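Local atomic coordinates of probable porin (Pseudomonas aeruginosa, PDB entry 4FSP), a protein that probably forms a water-filled pore across the outer membrane, as a beta-barrel porin of the OprD family, through which small solutes may pass. Residues Ser23-Ala28 with Phe56-Gly61; Arg30-Asn35 with Ser47-Gln52; Phe280-Gln285 with Ser318-Arg323. One frame throughout, in Å; residues are numbered along the deposited sequence.

Overall arrangement
All three contacts are antiparallel strand pairs in the wall of an outer-membrane beta-barrel. Interactions 1 and 2 share one hairpin, strand 24-38 with strand 47-59: interaction 2 is nested inside the loop closed by interaction 1, and their centres are 25 Å apart along the same two strands. Interaction 3 pairs strand 278-288 with strand 318-327. Its centre lies 38 Å from that of interaction 1, on the opposite side of the chain's centre, and 29 Å from that of interaction 2; nearest atoms stay about 22 and 16 Å away. Bound C8E detergent molecules approach Tyr58 and Phe56 in interaction 1 and Phe280 in interaction 3.

Interaction 1 of 3, residues Ser23-Ala28 with Phe56-Gly61; sequences SRASLA and FDYRSG. With C8E ((hydroxyethyloxy)tri(ethyloxy)octane), chain B.
Ser23 and Tyr58 meet where the open ends of an antiparallel beta hairpin come together in the wall of the porin barrel. The tyrosine hydroxyl donates to Ser23 OG, OH to OG 2.9 Å, and that same OG is also held by the backbone carbonyl of Phe19. With its CG anti to the backbone N (chi1 167°), Tyr58 lies alongside the neighbouring strand, and its ring is packed on both faces: Ser60 N sits toward the rim of one, and the C8E alkyl chain covers the other, with C1 over the centre 4.1 Å above the plane. Ala25 CB touches both aromatic rings, at the edge of Tyr58 and 4.1 Å from CE1 of Phe56. Aromatic rings against a detergent tail are consistent with this being the lipid-facing side of the barrel.

Beneath this apolar layer the backbones are tightly joined by paired bonds, Arg24 with Arg59 and Ser26 with Asp57; the bond from Asp57 N to Ser26 O, at 2.8 Å, is almost straight.

The face bearing Arg24, Ser26, Asp57 and Arg59 is polar and looser: Arg24 is exposed and meets a water, whereas Ala25 and Tyr58 on the other face are buried. Arg59, bent at chi2, makes a salt bridge within 56-61, its NE meeting the syn lone pair of Asp57 OD1 at 3.1 Å; that oxygen sits out of the Arg59 guanidinium plane. Arg24 instead lays one guanidinium face over the aliphatic base of Arg59, NH1 to CB 3.7 Å. At its edge, a water accepts from Arg24 NH1 at 3.0 Å and probably donates to Arg59 O.

Interaction 2 of 3, residues Arg30-Asn35 with Ser47-Gln52; sequences RNFYMN and SEEWAQ
Asn31 sits between Trp50 and Gln52 on an antiparallel beta hairpin of the barrel wall and bonds to both. Trp50 NE1 donates to Asn31 OD1 at 2.8 Å; the oxygen lies in the indole plane, and the amide stands nearly perpendicular to the ring. The N-H reaches the carbonyl from well off its axis and tilted from the carbonyl plane. The other end of the same amide, ND2, donates an N-H to Gln52 OE1 at 2.7 Å. Here the two amide planes are only 19° apart, and Gln52 gets its OE1 there by bending at chi2 (65°). The Asn31 amide is therefore held at both ends, which fixes its rotation.

Next along this face, Tyr33 turns an edge toward the face of the Trp50 pyrrole ring in an offset edge-to-face pair, centroids 5.9 Å apart and planes at 75°. Its CB lies 3.8 Å from Trp50 CD1. The tyrosine hydroxyl goes on to Glu48, donating to OE1 at 2.5 Å; the carboxylate oxygen is met on its anti side.

Farther out, the two backbones set this spacing. Phe32 pairs with Ala51 and Met34 with Glu49 through reciprocal N-H to O bonds, which leave Asn31, Tyr33 and Asn35 facing Gln52, Trp50 and Glu48 as non-hydrogen-bonded pairs. On the reverse face, Phe32 and Ala51 both touch Leu140 in a loop, and the Phe32 ring also meets that of Tyr400 on strand 394-406. Between the two strands, Phe32 N bonds almost linearly to Ala51 O at 3.0 Å.

Interaction 3 of 3, residues Phe280-Gln285 with Ser318-Arg323; sequences FGLGYQ and SSWQLR
Tyr284 drives the edge of its ring against the face of Trp320: the tyrosine edge is the projection, and the indole face is the surface that receives it. Its CD1 stands 3.3 Å above the indole plane, over the centre, with the benzene-ring centroid 4.6 Å from the tyrosine centroid and the planes at 51°. Tyr284 CB adds a CH-pi contact over that six-membered ring. The indole takes this position because Trp320 CG lies anti to the carbonyl carbon (chi1 -75°), which swings the bicycle across the partner strand.

On the flank beyond the indole, Leu282 fits in beside it: CD1 comes within 3.9 Å of Trp320 CE3 and 3.5 Å of Leu322 CD1, the two leucines lying side by side and pointing the same way. Together these apolar groups make a continuous ridge.

On the other face, Gly281 and Gly283 present only backbone opposite Arg323 and Gln321. The Gln321 amide lies close to Gly283, its NE2 bonded to Asn305 OD1 and Val304 O. Gln285, extended, reaches Ser267 with its OE1, while its CB lies 3.3 Å from Ser319 OG, itself bonded to Asn305. Backbone bonds join each of the three pairs on this polar face.

Residues alternating along each strand between an apolar and a polar side are typical of an outer-membrane beta-barrel wall, here of the OprD family.

Interaction 1 of 3, residues Ser23-Ala28 with Phe56-Gly61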
loop_
_atom_site.group_PDB
_atom_site.type_symbol
_atom_site.label_atom_id
_atom_site.label_comp_id
_atom_site.label_asym_id
_atom_site.label_seq_id
_atom_site.Cartn_x
_atom_site.Cartn_y
_atom_site.Cartn_z
ATOM N N SER A 23 18.278 1.844 20.459
ATOM C CA SER A 23 17.188 0.901 20.249
ATOM C C SER A 23 15.877 1.531 20.681
ATOM O O SER A 23 15.830 2.269 21.669
ATOM C CB SER A 23 17.418 -0.394 21.029
ATOM O OG SER A 23 18.433 -1.183 20.416
ATOM N N ARG A 24 14.817 1.259 19.926
ATOM C CA ARG A 24 13.464 1.584 20.366
ATOM C C ARG A 24 12.477 0.468 20.046
ATOM O O ARG A 24 12.712 -0.374 19.179
ATOM C CB ARG A 24 12.987 2.899 19.748
ATOM C CG ARG A 24 12.878 2.871 18.247
ATOM C CD ARG A 24 12.778 4.284 17.708
ATOM N NE ARG A 24 12.050 4.344 16.445
ATOM C CZ ARG A 24 12.588 4.077 15.261
ATOM N NH1 ARG A 24 13.862 3.713 15.176
ATOM N NH2 ARG A 24 11.847 4.166 14.162
ATOM N N ALA A 25 11.363 0.460 20.754
ATOM C CA ALA A 25 10.356 -0.545 20.504
ATOM C C ALA A 25 8.995 -0.074 20.989
ATOM O O ALA A 25 8.887 0.800 21.866
ATOM C CB ALA A 25 10.733 -1.877 21.162
ATOM N N SER A 26 7.963 -0.659 20.395
ATOM C CA SER A 26 6.593 -0.383 20.770
ATOM C C SER A 26 5.759 -1.639 20.604
ATOM O O SER A 26 6.136 -2.587 19.892
ATOM C CB SER A 26 6.019 0.703 19.878
ATOM O OG SER A 26 6.065 0.289 18.524
ATOM N N LEU A 27 4.618 -1.627 21.272
ATOM C CA LEU A 27 3.646 -2.687 21.180
ATOM C C LEU A 27 2.392 -2.075 20.584
ATOM O O LEU A 27 1.864 -1.091 21.123
ATOM C CB LEU A 27 3.337 -3.206 22.582
ATOM C CG LEU A 27 2.088 -4.076 22.744
ATOM C CD1 LEU A 27 2.293 -5.412 22.055
ATOM C CD2 LEU A 27 1.744 -4.282 24.215
ATOM N N ALA A 28 1.909 -2.629 19.474
ATOM C CA ALA A 28 0.630 -2.170 18.909
ATOM C C ALA A 28 -0.498 -3.154 19.207
ATOM O O ALA A 28 -0.335 -4.372 19.051
ATOM C CB ALA A 28 0.745 -1.910 17.397
ATOM N N PHE A 56 4.711 -6.514 18.348
ATOM C CA PHE A 56 5.948 -6.015 18.937
ATOM C C PHE A 56 6.884 -5.536 17.828
ATOM O O PHE A 56 7.347 -6.327 16.997
ATOM C CB PHE A 56 6.601 -7.135 19.747
ATOM C CG PHE A 56 7.944 -6.782 20.327
ATOM C CD1 PHE A 56 8.040 -5.972 21.448
ATOM C CD2 PHE A 56 9.111 -7.309 19.781
ATOM C CE1 PHE A 56 9.285 -5.665 21.999
ATOM C CE2 PHE A 56 10.357 -7.013 20.330
ATOM C CZ PHE A 56 10.442 -6.187 21.439
ATOM N N ASP A 57 7.161 -4.236 17.808
ATOM C CA ASP A 57 7.981 -3.657 16.747
ATOM C C ASP A 57 9.254 -3.084 17.344
ATOM O O ASP A 57 9.229 -2.036 17.982
ATOM C CB ASP A 57 7.205 -2.568 16.002
ATOM C CG ASP A 57 7.948 -2.034 14.781
ATOM O OD1 ASP A 57 9.175 -2.224 14.683
ATOM O OD2 ASP A 57 7.304 -1.399 13.916
ATOM N N TYR A 58 10.363 -3.777 17.107
ATOM C CA TYR A 58 11.665 -3.393 17.640
ATOM C C TYR A 58 12.611 -2.914 16.541
ATOM O O TYR A 58 12.729 -3.551 15.495
ATOM C CB TYR A 58 12.300 -4.589 18.349
ATOM C CG TYR A 58 13.762 -4.396 18.659
ATOM C CD1 TYR A 58 14.160 -3.640 19.755
ATOM C CD2 TYR A 58 14.746 -4.973 17.868
ATOM C CE1 TYR A 58 15.511 -3.459 20.058
ATOM C CE2 TYR A 58 16.105 -4.787 18.155
ATOM C CZ TYR A 58 16.477 -4.035 19.254
ATOM O OH TYR A 58 17.817 -3.858 19.555
ATOM N N ARG A 59 13.307 -1.810 16.799
ATOM C CA ARG A 59 14.273 -1.251 15.853
ATOM C C ARG A 59 15.563 -0.914 16.600
ATOM O O ARG A 59 15.576 -0.010 17.441
ATOM C CB ARG A 59 13.725 0.042 15.228
ATOM C CG ARG A 59 12.346 -0.065 14.578
ATOM C CD ARG A 59 12.431 -0.668 13.197
ATOM N NE ARG A 59 11.113 -0.930 12.621
ATOM C CZ ARG A 59 10.549 -0.203 11.659
ATOM N NH1 ARG A 59 11.184 0.845 11.148
ATOM N NH2 ARG A 59 9.344 -0.531 11.206
ATOM N N SER A 60 16.647 -1.624 16.296
ATOM C CA SER A 60 17.921 -1.344 16.954
ATOM C C SER A 60 18.494 -0.063 16.374
ATOM O O SER A 60 18.029 0.416 15.342
ATOM C CB SER A 60 18.921 -2.465 16.699
ATOM O OG SER A 60 19.495 -2.317 15.395
ATOM N N GLY A 61 19.500 0.490 17.043
ATOM C CA GLY A 61 20.361 1.488 16.429
ATOM C C GLY A 61 21.431 0.781 15.599
ATOM O O GLY A 61 21.241 -0.361 15.178
HETATM C C1 C8E B . 14.905 -7.366 21.672
HETATM C C2 C8E B . 16.173 -6.795 22.299
HETATM C C3 C8E B . 15.887 -5.514 23.075
HETATM C C4 C8E B . 17.126 -4.630 23.176
HETATM C C5 C8E B . 17.293 -4.016 24.562
HETATM C C6 C8E B . 17.998 -2.657 24.515
HETATM C C7 C8E B . 17.874 -1.919 25.848
HETATM C C8 C8E B . 18.766 -0.685 25.934
HETATM O O9 C8E B . 18.104 0.468 25.455
HETATM C C10 C8E B . 17.786 1.383 26.480
HETATM C C11 C8E B . 18.176 2.795 26.058
HETATM O O12 C8E B . 17.074 3.416 25.445
HETATM C C13 C8E B . 16.275 4.058 26.412
HETATM O O HOH W 1 16.328 2.746 16.488
#

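Interaction 2 of 3, residues Arg30-Asn35 with Ser47-Gln52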
loop_
_atom_site.group_PDB
_atom_site.type_symbol
_atom_site.label_atom_id
_atom_site.label_comp_id
_atom_site.label_asym_id
_atom_site.label_seq_id
_atom_site.Cartn_x
_atom_site.Cartn_y
_atom_site.Cartn_z
ATOM N N ARG A 30 -4.418 -4.195 18.320
ATOM C CA ARG A 30 -5.358 -3.977 17.220
ATOM C C ARG A 30 -6.524 -4.951 17.257
ATOM O O ARG A 30 -6.347 -6.162 17.072
ATOM C CB ARG A 30 -4.619 -4.115 15.899
ATOM C CG ARG A 30 -5.251 -3.432 14.719
ATOM C CD ARG A 30 -4.181 -3.300 13.649
ATOM N NE ARG A 30 -4.685 -3.538 12.302
ATOM C CZ ARG A 30 -5.121 -2.573 11.509
ATOM N NH1 ARG A 30 -5.114 -1.324 11.947
ATOM N NH2 ARG A 30 -5.562 -2.855 10.290
ATOM N N ASN A 31 -7.714 -4.418 17.505
ATOM C CA ASN A 31 -8.924 -5.214 17.416
ATOM C C ASN A 31 -9.624 -4.917 16.091
ATOM O O ASN A 31 -9.953 -3.763 15.793
ATOM C CB ASN A 31 -9.841 -4.944 18.606
ATOM C CG ASN A 31 -10.929 -5.990 18.751
ATOM O OD1 ASN A 31 -12.081 -5.753 18.394
ATOM N ND2 ASN A 31 -10.565 -7.161 19.270
ATOM N N PHE A 32 -9.833 -5.962 15.295
ATOM C CA PHE A 32 -10.369 -5.818 13.941
ATOM C C PHE A 32 -11.631 -6.670 13.752
ATOM O O PHE A 32 -11.630 -7.876 14.021
ATOM C CB PHE A 32 -9.270 -6.187 12.937
ATOM C CG PHE A 32 -9.755 -6.450 11.536
ATOM C CD1 PHE A 32 -10.350 -5.448 10.781
ATOM C CD2 PHE A 32 -9.562 -7.698 10.954
ATOM C CE1 PHE A 32 -10.776 -5.695 9.473
ATOM C CE2 PHE A 32 -9.982 -7.956 9.653
ATOM C CZ PHE A 32 -10.588 -6.955 8.908
ATOM N N TYR A 33 -12.715 -6.028 13.322
ATOM C CA TYR A 33 -13.952 -6.736 12.997
ATOM C C TYR A 33 -14.344 -6.468 11.550
ATOM O O TYR A 33 -14.257 -5.338 11.068
ATOM C CB TYR A 33 -15.099 -6.327 13.925
ATOM C CG TYR A 33 -16.436 -6.901 13.500
ATOM C CD1 TYR A 33 -16.803 -8.191 13.849
ATOM C CD2 TYR A 33 -17.330 -6.152 12.743
ATOM C CE1 TYR A 33 -18.026 -8.718 13.456
ATOM C CE2 TYR A 33 -18.550 -6.671 12.344
ATOM C CZ TYR A 33 -18.890 -7.949 12.702
ATOM O OH TYR A 33 -20.101 -8.452 12.305
ATOM N N MET A 34 -14.794 -7.510 10.862
ATOM C CA MET A 34 -15.124 -7.388 9.454
ATOM C C MET A 34 -16.417 -8.126 9.164
ATOM O O MET A 34 -16.590 -9.281 9.566
ATOM C CB MET A 34 -13.985 -7.942 8.599
ATOM C CG MET A 34 -14.257 -7.964 7.109
ATOM S SD MET A 34 -12.840 -8.609 6.189
ATOM C CE MET A 34 -13.662 -9.489 4.863
ATOM N N ASN A 35 -17.314 -7.439 8.462
ATOM C CA ASN A 35 -18.636 -7.949 8.139
ATOM C C ASN A 35 -18.892 -7.857 6.640
ATOM O O ASN A 35 -18.585 -6.844 6.013
ATOM C CB ASN A 35 -19.693 -7.146 8.886
ATOM C CG ASN A 35 -20.896 -7.967 9.222
ATOM O OD1 ASN A 35 -20.940 -9.157 8.918
ATOM N ND2 ASN A 35 -21.880 -7.351 9.866
ATOM N N SER A 47 -20.759 -13.377 5.790
ATOM C CA SER A 47 -19.624 -13.905 6.551
ATOM C C SER A 47 -19.162 -12.902 7.606
ATOM O O SER A 47 -19.688 -11.792 7.685
ATOM C CB SER A 47 -18.456 -14.251 5.627
ATOM O OG SER A 47 -17.790 -13.079 5.182
ATOM N N GLU A 48 -18.167 -13.285 8.399
ATOM C CA GLU A 48 -17.745 -12.461 9.526
ATOM C C GLU A 48 -16.344 -12.820 9.972
ATOM O O GLU A 48 -15.884 -13.939 9.743
ATOM C CB GLU A 48 -18.697 -12.678 10.695
ATOM C CG GLU A 48 -19.369 -11.427 11.203
ATOM C CD GLU A 48 -20.264 -11.713 12.389
ATOM O OE1 GLU A 48 -20.958 -10.786 12.853
ATOM O OE2 GLU A 48 -20.273 -12.871 12.861
ATOM N N GLU A 49 -15.677 -11.880 10.633
ATOM C CA GLU A 49 -14.312 -12.092 11.110
ATOM C C GLU A 49 -13.982 -11.132 12.251
ATOM O O GLU A 49 -14.184 -9.918 12.138
ATOM C CB GLU A 49 -13.324 -11.914 9.955
ATOM C CG GLU A 49 -11.867 -12.166 10.305
ATOM C CD GLU A 49 -10.977 -12.205 9.067
ATOM O OE1 GLU A 49 -11.522 -12.308 7.942
ATOM O OE2 GLU A 49 -9.736 -12.131 9.219
ATOM N N TRP A 50 -13.484 -11.677 13.355
ATOM C CA TRP A 50 -13.138 -10.867 14.517
ATOM C C TRP A 50 -11.856 -11.406 15.135
ATOM O O TRP A 50 -11.692 -12.617 15.275
ATOM C CB TRP A 50 -14.269 -10.888 15.545
ATOM C CG TRP A 50 -14.126 -9.857 16.619
ATOM C CD1 TRP A 50 -13.500 -8.651 16.518
ATOM C CD2 TRP A 50 -14.619 -9.945 17.963
ATOM N NE1 TRP A 50 -13.578 -7.977 17.719
ATOM C CE2 TRP A 50 -14.257 -8.750 18.619
ATOM C CE3 TRP A 50 -15.328 -10.919 18.674
ATOM C CZ2 TRP A 50 -14.580 -8.506 19.953
ATOM C CZ3 TRP A 50 -15.650 -10.674 19.998
ATOM C CH2 TRP A 50 -15.277 -9.478 20.625
ATOM N N ALA A 51 -10.947 -10.506 15.499
ATOM C CA ALA A 51 -9.603 -10.915 15.883
ATOM C C ALA A 51 -8.862 -9.830 16.644
ATOM O O ALA A 51 -9.074 -8.635 16.410
ATOM C CB ALA A 51 -8.803 -11.319 14.650
ATOM N N GLN A 52 -7.995 -10.265 17.552
ATOM C CA GLN A 52 -7.138 -9.370 18.309
ATOM C C GLN A 52 -5.686 -9.602 17.904
ATOM O O GLN A 52 -5.194 -10.741 17.880
ATOM C CB GLN A 52 -7.291 -9.620 19.810
ATOM C CG GLN A 52 -6.467 -8.680 20.667
ATOM C CD GLN A 52 -6.927 -7.244 20.538
ATOM O OE1 GLN A 52 -8.127 -6.972 20.470
ATOM N NE2 GLN A 52 -5.972 -6.315 20.496
#

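Interaction 3 of 3, residues Phe280-Gln285 with Ser318-Arg323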
loop_
_atom_site.group_PDB
_atom_site.type_symbol
_atom_site.label_atom_id
_atom_site.label_comp_id
_atom_site.label_asym_id
_atom_site.label_seq_id
_atom_site.Cartn_x
_atom_site.Cartn_y
_atom_site.Cartn_z
ATOM N N PHE A 280 -10.963 17.990 -1.608
ATOM C CA PHE A 280 -11.821 17.499 -2.673
ATOM C C PHE A 280 -10.941 16.857 -3.743
ATOM O O PHE A 280 -9.964 17.445 -4.202
ATOM C CB PHE A 280 -12.634 18.630 -3.294
ATOM C CG PHE A 280 -13.429 19.439 -2.305
ATOM C CD1 PHE A 280 -12.851 20.501 -1.631
ATOM C CD2 PHE A 280 -14.764 19.169 -2.086
ATOM C CE1 PHE A 280 -13.582 21.259 -0.741
ATOM C CE2 PHE A 280 -15.503 19.931 -1.196
ATOM C CZ PHE A 280 -14.908 20.973 -0.523
ATOM N N GLY A 281 -11.300 15.651 -4.148
ATOM C CA GLY A 281 -10.445 14.895 -5.027
ATOM C C GLY A 281 -11.208 14.324 -6.195
ATOM O O GLY A 281 -12.378 13.949 -6.091
ATOM N N LEU A 282 -10.502 14.250 -7.314
ATOM C CA LEU A 282 -11.028 13.746 -8.556
ATOM C C LEU A 282 -9.990 12.748 -8.999
ATOM O O LEU A 282 -8.786 13.064 -9.015
ATOM C CB LEU A 282 -11.117 14.889 -9.564
ATOM C CG LEU A 282 -11.552 14.549 -10.987
ATOM C CD1 LEU A 282 -12.946 13.977 -10.965
ATOM C CD2 LEU A 282 -11.512 15.795 -11.862
ATOM N N GLY A 283 -10.432 11.538 -9.325
ATOM C CA GLY A 283 -9.507 10.509 -9.769
ATOM C C GLY A 283 -10.005 9.948 -11.080
ATOM O O GLY A 283 -11.221 9.934 -11.336
ATOM N N TYR A 284 -9.077 9.513 -11.927
ATOM C CA TYR A 284 -9.453 8.900 -13.189
ATOM C C TYR A 284 -8.511 7.769 -13.514
ATOM O O TYR A 284 -7.312 7.840 -13.238
ATOM C CB TYR A 284 -9.452 9.917 -14.334
ATOM C CG TYR A 284 -9.722 9.293 -15.688
ATOM C CD1 TYR A 284 -11.010 8.948 -16.078
ATOM C CD2 TYR A 284 -8.686 9.021 -16.567
ATOM C CE1 TYR A 284 -11.252 8.358 -17.314
ATOM C CE2 TYR A 284 -8.923 8.439 -17.804
ATOM C CZ TYR A 284 -10.201 8.113 -18.171
ATOM O OH TYR A 284 -10.424 7.538 -19.402
ATOM N N GLN A 285 -9.044 6.729 -14.140
ATOM C CA GLN A 285 -8.274 5.503 -14.310
ATOM C C GLN A 285 -8.744 4.755 -15.539
ATOM O O GLN A 285 -9.946 4.731 -15.841
ATOM C CB GLN A 285 -8.419 4.642 -13.052
ATOM C CG GLN A 285 -7.712 3.303 -13.076
ATOM C CD GLN A 285 -7.595 2.711 -11.671
ATOM O OE1 GLN A 285 -6.879 3.247 -10.805
ATOM N NE2 GLN A 285 -8.316 1.611 -11.432
ATOM N N SER A 318 -12.510 1.858 -17.789
ATOM C CA SER A 318 -12.317 3.255 -17.409
ATOM C C SER A 318 -13.116 3.534 -16.146
ATOM O O SER A 318 -14.224 3.014 -15.992
ATOM C CB SER A 318 -12.876 4.173 -18.503
ATOM O OG SER A 318 -12.057 4.147 -19.653
ATOM N N SER A 319 -12.590 4.381 -15.261
ATOM C CA SER A 319 -13.325 4.731 -14.043
ATOM C C SER A 319 -13.043 6.154 -13.564
ATOM O O SER A 319 -11.952 6.697 -13.799
ATOM C CB SER A 319 -12.991 3.738 -12.923
ATOM O OG SER A 319 -11.601 3.781 -12.627
ATOM N N TRP A 320 -14.027 6.736 -12.877
ATOM C CA TRP A 320 -13.929 8.087 -12.316
ATOM C C TRP A 320 -14.167 8.015 -10.831
ATOM O O TRP A 320 -14.961 7.193 -10.372
ATOM C CB TRP A 320 -15.017 8.999 -12.897
ATOM C CG TRP A 320 -14.763 9.436 -14.285
ATOM C CD1 TRP A 320 -15.267 8.883 -15.430
ATOM C CD2 TRP A 320 -13.935 10.534 -14.697
ATOM N NE1 TRP A 320 -14.801 9.573 -16.529
ATOM C CE2 TRP A 320 -13.984 10.589 -16.107
ATOM C CE3 TRP A 320 -13.160 11.476 -14.009
ATOM C CZ2 TRP A 320 -13.285 11.549 -16.840
ATOM C CZ3 TRP A 320 -12.467 12.429 -14.738
ATOM C CH2 TRP A 320 -12.533 12.457 -16.136
ATOM N N GLN A 321 -13.524 8.906 -10.087
ATOM C CA GLN A 321 -13.694 8.943 -8.643
ATOM C C GLN A 321 -13.889 10.376 -8.179
ATOM O O GLN A 321 -13.207 11.293 -8.664
ATOM C CB GLN A 321 -12.473 8.327 -7.927
ATOM C CG GLN A 321 -12.577 8.299 -6.379
ATOM C CD GLN A 321 -11.243 8.022 -5.683
ATOM O OE1 GLN A 321 -11.095 8.261 -4.479
ATOM N NE2 GLN A 321 -10.263 7.518 -6.441
ATOM N N LEU A 322 -14.832 10.559 -7.255
ATOM C CA LEU A 322 -14.964 11.802 -6.495
ATOM C C LEU A 322 -14.731 11.460 -5.042
ATOM O O LEU A 322 -15.211 10.440 -4.553
ATOM C CB LEU A 322 -16.370 12.388 -6.614
ATOM C CG LEU A 322 -16.729 13.349 -7.743
ATOM C CD1 LEU A 322 -15.610 13.474 -8.747
ATOM C CD2 LEU A 322 -18.024 12.894 -8.414
ATOM N N ARG A 323 -14.018 12.321 -4.338
ATOM C CA ARG A 323 -13.695 12.028 -2.956
ATOM C C ARG A 323 -13.719 13.303 -2.118
ATOM O O ARG A 323 -13.262 14.356 -2.556
ATOM C CB ARG A 323 -12.320 11.359 -2.883
ATOM C CG ARG A 323 -11.739 11.326 -1.490
ATOM C CD ARG A 323 -10.440 10.534 -1.403
ATOM N NE ARG A 323 -9.869 10.678 -0.068
ATOM C CZ ARG A 323 -9.096 9.777 0.531
ATOM N NH1 ARG A 323 -8.780 8.646 -0.089
ATOM N NH2 ARG A 323 -8.637 10.013 1.752
#